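Local coordinates for protein cycloalternan-forming enzyme (Listeria monocytogenes serovar 1/2a, PDB 5F7U) that is a multidomain member of glycoside hydrolase family 31, with a TIM-barrel domain, beta-rich flanking domains and a family 6 carbohydrate-binding module, at residues Q199-V207 against S217-L225. The protein carries 1 engineered substitution. Sequence-based numbering, arbitrary orientation.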
loop_
_atom_site.group_PDB
_atom_site.type_symbol
_atom_site.label_atom_id
_atom_site.label_comp_id
_atom_site.label_asym_id
_atom_site.label_seq_id
_atom_site.Cartn_x
_atom_site.Cartn_y
_atom_site.Cartn_z
ATOM N N GLN A 199 28.459 21.174 10.245
ATOM C CA GLN A 199 29.897 21.490 10.335
ATOM C C GLN A 199 30.323 22.129 9.018
ATOM O O GLN A 199 29.796 21.769 7.961
ATOM C CB GLN A 199 30.740 20.249 10.659
ATOM C CG GLN A 199 30.548 19.679 12.073
ATOM C CD GLN A 199 30.913 20.626 13.236
ATOM O OE1 GLN A 199 31.794 21.497 13.129
ATOM N NE2 GLN A 199 30.230 20.445 14.368
ATOM N N LYS A 200 31.232 23.104 9.083
ATOM C CA LYS A 200 31.618 23.844 7.888
ATOM C C LYS A 200 32.845 23.307 7.163
ATOM O O LYS A 200 32.959 23.480 5.963
ATOM C CB LYS A 200 31.837 25.319 8.211
ATOM C CG LYS A 200 30.562 26.054 8.580
ATOM C CD LYS A 200 30.878 27.527 8.721
ATOM C CE LYS A 200 29.633 28.329 9.022
ATOM N NZ LYS A 200 30.006 29.770 9.149
ATOM N N SER A 201 33.768 22.678 7.884
ATOM C CA SER A 201 35.031 22.269 7.290
ATOM C C SER A 201 35.506 20.924 7.853
ATOM O O SER A 201 36.110 20.896 8.921
ATOM C CB SER A 201 36.086 23.368 7.488
ATOM O OG SER A 201 37.312 23.004 6.868
ATOM N N PRO A 202 35.247 19.813 7.155
ATOM C CA PRO A 202 34.467 19.777 5.910
ATOM C C PRO A 202 32.961 19.876 6.168
ATOM O O PRO A 202 32.499 19.614 7.301
ATOM C CB PRO A 202 34.824 18.409 5.318
ATOM C CG PRO A 202 35.165 17.577 6.498
ATOM C CD PRO A 202 35.858 18.502 7.455
ATOM N N TYR A 203 32.215 20.291 5.141
ATOM C CA TYR A 203 30.761 20.358 5.210
ATOM C C TYR A 203 30.202 18.994 5.627
ATOM O O TYR A 203 30.566 17.988 5.047
ATOM C CB TYR A 203 30.150 20.795 3.868
ATOM C CG TYR A 203 28.703 20.382 3.750
ATOM C CD1 TYR A 203 27.702 21.080 4.444
ATOM C CD2 TYR A 203 28.339 19.248 3.001
ATOM C CE1 TYR A 203 26.370 20.669 4.370
ATOM C CE2 TYR A 203 26.999 18.832 2.922
ATOM C CZ TYR A 203 26.029 19.545 3.618
ATOM O OH TYR A 203 24.714 19.143 3.572
ATOM N N ARG A 204 29.345 18.982 6.645
ATOM C CA ARG A 204 28.624 17.767 7.041
ATOM C C ARG A 204 27.391 18.153 7.828
ATOM O O ARG A 204 27.486 18.890 8.831
ATOM C CB ARG A 204 29.522 16.839 7.884
ATOM C CG ARG A 204 28.862 15.511 8.193
ATOM C CD ARG A 204 29.792 14.584 8.966
ATOM N NE ARG A 204 28.983 13.439 9.385
ATOM C CZ ARG A 204 28.431 13.305 10.586
ATOM N NH1 ARG A 204 28.663 14.208 11.545
ATOM N NH2 ARG A 204 27.684 12.232 10.836
ATOM N N MET A 205 26.240 17.648 7.378
ATOM C CA MET A 205 24.954 17.935 8.013
ATOM C C MET A 205 24.491 16.787 8.910
ATOM O O MET A 205 24.552 15.625 8.508
ATOM C CB MET A 205 23.887 18.164 6.938
ATOM C CG MET A 205 22.510 18.490 7.498
ATOM S SD MET A 205 21.246 18.632 6.234
ATOM C CE MET A 205 21.743 20.134 5.394
ATOM N N GLU A 206 24.026 17.140 10.105
ATOM C CA GLU A 206 23.246 16.240 10.956
ATOM C C GLU A 206 21.867 16.824 11.159
ATOM O O GLU A 206 21.734 18.007 11.496
ATOM C CB GLU A 206 23.889 16.079 12.337
ATOM C CG GLU A 206 25.269 15.446 12.333
ATOM C CD GLU A 206 25.911 15.340 13.716
ATOM O OE1 GLU A 206 25.348 15.813 14.730
ATOM O OE2 GLU A 206 27.031 14.807 13.778
ATOM N N VAL A 207 20.851 15.974 11.042
ATOM C CA VAL A 207 19.474 16.400 11.275
ATOM C C VAL A 207 19.046 15.812 12.622
ATOM O O VAL A 207 19.052 14.608 12.807
ATOM C CB VAL A 207 18.544 15.937 10.127
ATOM C CG1 VAL A 207 17.106 16.329 10.407
ATOM C CG2 VAL A 207 18.999 16.580 8.812
ATOM N N SER A 217 22.168 11.602 9.411
ATOM C CA SER A 217 23.294 12.495 9.185
ATOM C C SER A 217 24.024 12.033 7.974
ATOM O O SER A 217 23.944 10.863 7.608
ATOM C CB SER A 217 24.248 12.482 10.377
ATOM O OG SER A 217 24.720 11.177 10.646
ATOM N N GLU A 218 24.763 12.956 7.372
ATOM C CA GLU A 218 25.632 12.591 6.265
ATOM C C GLU A 218 26.815 11.758 6.722
ATOM O O GLU A 218 27.182 11.761 7.917
ATOM C CB GLU A 218 26.078 13.847 5.523
ATOM C CG GLU A 218 24.962 14.458 4.672
ATOM C CD GLU A 218 25.269 15.899 4.273
ATOM O OE1 GLU A 218 26.258 16.458 4.771
ATOM O OE2 GLU A 218 24.513 16.470 3.462
ATOM N N TYR A 219 27.401 11.030 5.775
ATOM C CA TYR A 219 28.508 10.138 6.082
ATOM C C TYR A 219 29.694 10.906 6.687
ATOM O O TYR A 219 29.924 12.067 6.330
ATOM C CB TYR A 219 28.900 9.287 4.873
ATOM C CG TYR A 219 29.547 7.985 5.277
ATOM C CD1 TYR A 219 28.800 6.964 5.896
ATOM C CD2 TYR A 219 30.910 7.768 5.066
ATOM C CE1 TYR A 219 29.400 5.773 6.293
ATOM C CE2 TYR A 219 31.520 6.565 5.445
ATOM C CZ TYR A 219 30.765 5.574 6.066
ATOM O OH TYR A 219 31.362 4.387 6.438
ATOM N N THR A 220 30.377 10.255 7.638
ATOM C CA THR A 220 31.297 10.910 8.584
ATOM C C THR A 220 32.561 11.436 7.939
ATOM O O THR A 220 33.194 12.339 8.481
ATOM C CB THR A 220 31.691 9.998 9.776
ATOM O OG1 THR A 220 32.318 10.784 10.800
ATOM C CG2 THR A 220 32.653 8.868 9.345
ATOM N N THR A 221 32.936 10.866 6.799
ATOM C CA THR A 221 34.157 11.272 6.115
ATOM C C THR A 221 33.864 12.517 5.295
ATOM O O THR A 221 34.772 13.113 4.708
ATOM C CB THR A 221 34.718 10.155 5.211
ATOM O OG1 THR A 221 33.707 9.716 4.308
ATOM C CG2 THR A 221 35.226 8.969 6.049
ATOM N N ALA A 222 32.581 12.901 5.280
ATOM C CA ALA A 222 32.065 14.056 4.547
ATOM C C ALA A 222 32.439 13.916 3.062
ATOM O O ALA A 222 32.594 12.775 2.596
ATOM C CB ALA A 222 32.536 15.368 5.175
ATOM N N ASN A 223 32.591 15.023 2.319
ATOM C CA ASN A 223 32.547 14.956 0.835
ATOM C C ASN A 223 31.449 13.974 0.370
ATOM O O ASN A 223 31.626 13.143 -0.532
ATOM C CB ASN A 223 33.918 14.603 0.249
ATOM C CG ASN A 223 34.995 15.559 0.702
ATOM O OD1 ASN A 223 34.823 16.782 0.654
ATOM N ND2 ASN A 223 36.112 15.007 1.174
ATOM N N SER A 224 30.315 14.056 1.048
ATOM C CA SER A 224 29.264 13.083 0.834
ATOM C C SER A 224 28.412 13.518 -0.369
ATOM O O SER A 224 27.896 12.683 -1.123
ATOM C CB SER A 224 28.441 12.950 2.119
ATOM O OG SER A 224 27.732 14.150 2.403
ATOM N N LEU A 225 28.322 14.832 -0.573
ATOM C CA LEU A 225 27.367 15.403 -1.500
ATOM C C LEU A 225 28.065 15.840 -2.780
ATOM O O LEU A 225 28.977 16.666 -2.744
ATOM C CB LEU A 225 26.698 16.610 -0.820
ATOM C CG LEU A 225 25.679 17.478 -1.552
ATOM C CD1 LEU A 225 24.502 16.651 -2.066
ATOM C CD2 LEU A 225 25.226 18.554 -0.585
HETATM O O HOH W 1 29.081 15.704 3.988
HETATM O O HOH W 2 32.081 17.769 2.747
#
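Glu-218 meets the 199-207 segment with its backbone and its carboxylate. Its backbone N donates to Met-205 O at 2.9 Å, almost straight. Its carboxylate then takes the place of a backbone acceptor: OE1 receives Met-205 N at 2.9 Å, from well above the carboxylate plane. OE2 accepts Tyr-203 OH at 2.7 Å on its syn side, and Asn-240 ND2 as well. The tyrosine ring stands steeply to the carboxylate, the planes 70° apart. Buried Glu-218 is thus well supplied with donors, which would probably favour its charged form.

On the Glu-206 and Ser-217 face, Arg-204 lies extended, CG anti to its own N (chi1 -174°). It grips Glu-218 O side-on, with NE at 2.9 Å and NH2 at 3.0 Å. Its NH1 makes a salt bridge to Glu-206 OE2.

Beyond the paired strands, the type I turn 219-222 brings Ala-222 CB against Pro-202 CG at 3.7 Å. Two waters sit at Tyr-203 O; one bridges it to Ser-224 OG and Glu-218 OE1, all three within hydrogen-bonding distance, and the other accepts from Asn-223 N.

The contact belongs to the antiparallel hairpin 203-209/214-229 of the mutarotase-like domain. Strand 194-200 flanks 203-209, and strand 235-243 flanks 214-229.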